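Local coordinates for protein 3-methylornithine synthase (Methanosarcina barkeri, PDB 3T7V) that isomerises L-lysine to (3R)-3-methyl-D-ornithine by radical SAM chemistry, using a [4Fe-4S] cluster and S-adenosylmethionine, in the biosynthesis of pyrrolysine, at residues S45-V50 and V264-F269. Numbering follows the deposited sequence.
Sequences SAARKV and VLRLMF
Arg266 lays the start of its side chain against Ala47 and Val50 where two helices of this radical SAM TIM barrel pack together. Helix 37-55 precedes strand 58-68 in the chain; helix 258-268 lies between strands 233-238 and 275-277. The axes of the two short segments pass 8.7 Å apart, their N-to-C directions 41° from parallel, and the small side chains of Ala46 and Ala47 are consistent with this close approach: the CA atoms of Ala47 and Arg266 are 5.7 Å apart. From its root outward, Arg266 meets the neighbouring helix with one carbon after another. Its CB lies 4.0 Å from CB of Ala47. With CG anti to the backbone N (chi1 176°), CG reaches the backbone of the other helix, 3.4 Å from O of Ala47, and also touches CB of Val50. Next, CD comes alongside CG1 of Val50 at 4.0 Å, the two side chains running past each other in opposite directions. Bends at chi2 and chi3 then turn the guanidinium away from the apolar seam. There NE bonds to O of Gly293 and NH1 to the carbonyls of Arg272 and Pro270, so backbone oxygens tie down this buried charged end and fix its rotation. The polar tip thus ties helix 258-268 to the loop that follows it and to the loop before strand 296-300, while its aliphatic root serves as packing surface. Leu267 fills the other part of the seam, crossing Val50 at about a right angle. Val17 of helix 13-18 touches both Val50 and Leu267, helping to bury the contact. No hydrogen bond links the two segments; beside the methylenes of Arg266, methyl groups make the contact, with CD2 of Leu267 packed 3.8 Å from CG2 of Val50 and 4.4 Å from CB of Ala46.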
loop_
_atom_site.group_PDB
_atom_site.type_symbol
_atom_site.label_atom_id
_atom_site.label_comp_id
_atom_site.label_asym_id
_atom_site.label_seq_id
_atom_site.Cartn_x
_atom_site.Cartn_y
_atom_site.Cartn_z
ATOM N N SER A 45 -19.140 9.703 -3.422
ATOM C CA SER A 45 -19.790 10.466 -2.366
ATOM C C SER A 45 -20.172 9.580 -1.187
ATOM O O SER A 45 -19.988 9.974 -0.033
ATOM C CB SER A 45 -21.082 11.129 -2.933
ATOM O OG SER A 45 -21.680 11.871 -1.892
ATOM N N ALA A 46 -20.702 8.373 -1.445
ATOM C CA ALA A 46 -21.034 7.480 -0.347
ATOM C C ALA A 46 -19.788 7.114 0.478
ATOM O O ALA A 46 -19.800 7.054 1.721
ATOM C CB ALA A 46 -21.745 6.197 -0.879
ATOM N N ALA A 47 -18.734 6.746 -0.250
ATOM C CA ALA A 47 -17.492 6.404 0.473
ATOM C C ALA A 47 -16.930 7.616 1.238
ATOM O O ALA A 47 -16.402 7.434 2.341
ATOM C CB ALA A 47 -16.474 5.875 -0.541
ATOM N N ARG A 48 -16.995 8.822 0.696
ATOM C CA ARG A 48 -16.521 9.964 1.492
ATOM C C ARG A 48 -17.406 10.172 2.744
ATOM O O ARG A 48 -16.887 10.551 3.788
ATOM C CB ARG A 48 -16.540 11.225 0.641
ATOM C CG ARG A 48 -15.521 11.289 -0.477
ATOM C CD ARG A 48 -15.358 12.711 -1.040
ATOM N NE ARG A 48 -16.630 13.239 -1.618
ATOM C CZ ARG A 48 -17.009 13.080 -2.871
ATOM N NH1 ARG A 48 -16.283 12.343 -3.726
ATOM N NH2 ARG A 48 -18.171 13.637 -3.258
ATOM N N LYS A 49 -18.726 9.936 2.662
ATOM C CA LYS A 49 -19.542 10.056 3.861
ATOM C C LYS A 49 -19.073 9.131 4.980
ATOM O O LYS A 49 -18.964 9.487 6.153
ATOM C CB LYS A 49 -21.004 9.727 3.525
ATOM C CG LYS A 49 -21.980 10.059 4.674
ATOM C CD LYS A 49 -23.441 9.708 4.379
ATOM C CE LYS A 49 -24.037 10.617 3.322
ATOM N NZ LYS A 49 -25.361 10.094 2.839
ATOM N N VAL A 50 -18.738 7.895 4.598
ATOM C CA VAL A 50 -18.302 6.883 5.564
ATOM C C VAL A 50 -16.943 7.306 6.103
ATOM O O VAL A 50 -16.742 7.332 7.320
ATOM C CB VAL A 50 -18.211 5.458 4.877
ATOM C CG1 VAL A 50 -17.697 4.441 5.881
ATOM C CG2 VAL A 50 -19.616 5.066 4.435
ATOM N N VAL A 264 -15.365 0.924 -2.835
ATOM C CA VAL A 264 -15.950 -0.315 -2.335
ATOM C C VAL A 264 -15.213 -0.768 -1.067
ATOM O O VAL A 264 -15.836 -1.218 -0.088
ATOM C CB VAL A 264 -15.870 -1.402 -3.448
ATOM C CG1 VAL A 264 -16.236 -2.744 -2.859
ATOM C CG2 VAL A 264 -16.893 -1.034 -4.547
ATOM N N LEU A 265 -13.867 -0.618 -1.028
ATOM C CA LEU A 265 -13.134 -0.993 0.201
ATOM C C LEU A 265 -13.589 -0.147 1.374
ATOM O O LEU A 265 -13.625 -0.631 2.512
ATOM C CB LEU A 265 -11.594 -0.728 0.012
ATOM C CG LEU A 265 -10.932 -1.849 -0.841
ATOM C CD1 LEU A 265 -9.469 -1.396 -1.174
ATOM C CD2 LEU A 265 -10.899 -3.193 -0.156
ATOM N N ARG A 266 -13.823 1.135 1.114
ATOM C CA ARG A 266 -14.286 2.005 2.248
ATOM C C ARG A 266 -15.667 1.559 2.743
ATOM O O ARG A 266 -15.940 1.622 3.965
ATOM C CB ARG A 266 -14.313 3.452 1.814
ATOM C CG ARG A 266 -14.867 4.470 2.832
ATOM C CD ARG A 266 -14.137 4.384 4.167
ATOM N NE ARG A 266 -12.770 4.862 4.021
ATOM C CZ ARG A 266 -11.785 4.586 4.886
ATOM N NH1 ARG A 266 -11.973 3.849 5.953
ATOM N NH2 ARG A 266 -10.536 4.980 4.597
ATOM N N LEU A 267 -16.473 1.076 1.804
ATOM C CA LEU A 267 -17.808 0.685 2.220
ATOM C C LEU A 267 -17.769 -0.678 2.927
ATOM O O LEU A 267 -18.648 -0.994 3.691
ATOM C CB LEU A 267 -18.751 0.680 0.994
ATOM C CG LEU A 267 -18.986 2.066 0.342
ATOM C CD1 LEU A 267 -19.827 1.983 -0.938
ATOM C CD2 LEU A 267 -19.688 2.994 1.307
ATOM N N MET A 268 -16.802 -1.535 2.585
ATOM C CA MET A 268 -16.588 -2.833 3.209
ATOM C C MET A 268 -15.791 -2.792 4.520
ATOM O O MET A 268 -15.998 -3.645 5.373
ATOM C CB MET A 268 -15.816 -3.798 2.280
ATOM C CG MET A 268 -16.654 -4.208 1.086
ATOM S SD MET A 268 -15.645 -5.423 0.134
ATOM C CE MET A 268 -15.513 -6.833 1.300
ATOM N N PHE A 269 -14.798 -1.891 4.621
ATOM C CA PHE A 269 -13.938 -1.766 5.762
ATOM C C PHE A 269 -13.994 -0.317 6.269
ATOM O O PHE A 269 -13.021 0.479 6.177
ATOM C CB PHE A 269 -12.481 -2.041 5.317
ATOM C CG PHE A 269 -12.275 -3.402 4.725
ATOM C CD1 PHE A 269 -12.321 -3.645 3.366
ATOM C CD2 PHE A 269 -11.891 -4.484 5.588
ATOM C CE1 PHE A 269 -12.128 -4.952 2.822
ATOM C CE2 PHE A 269 -11.700 -5.760 5.049
ATOM C CZ PHE A 269 -11.805 -6.006 3.673
#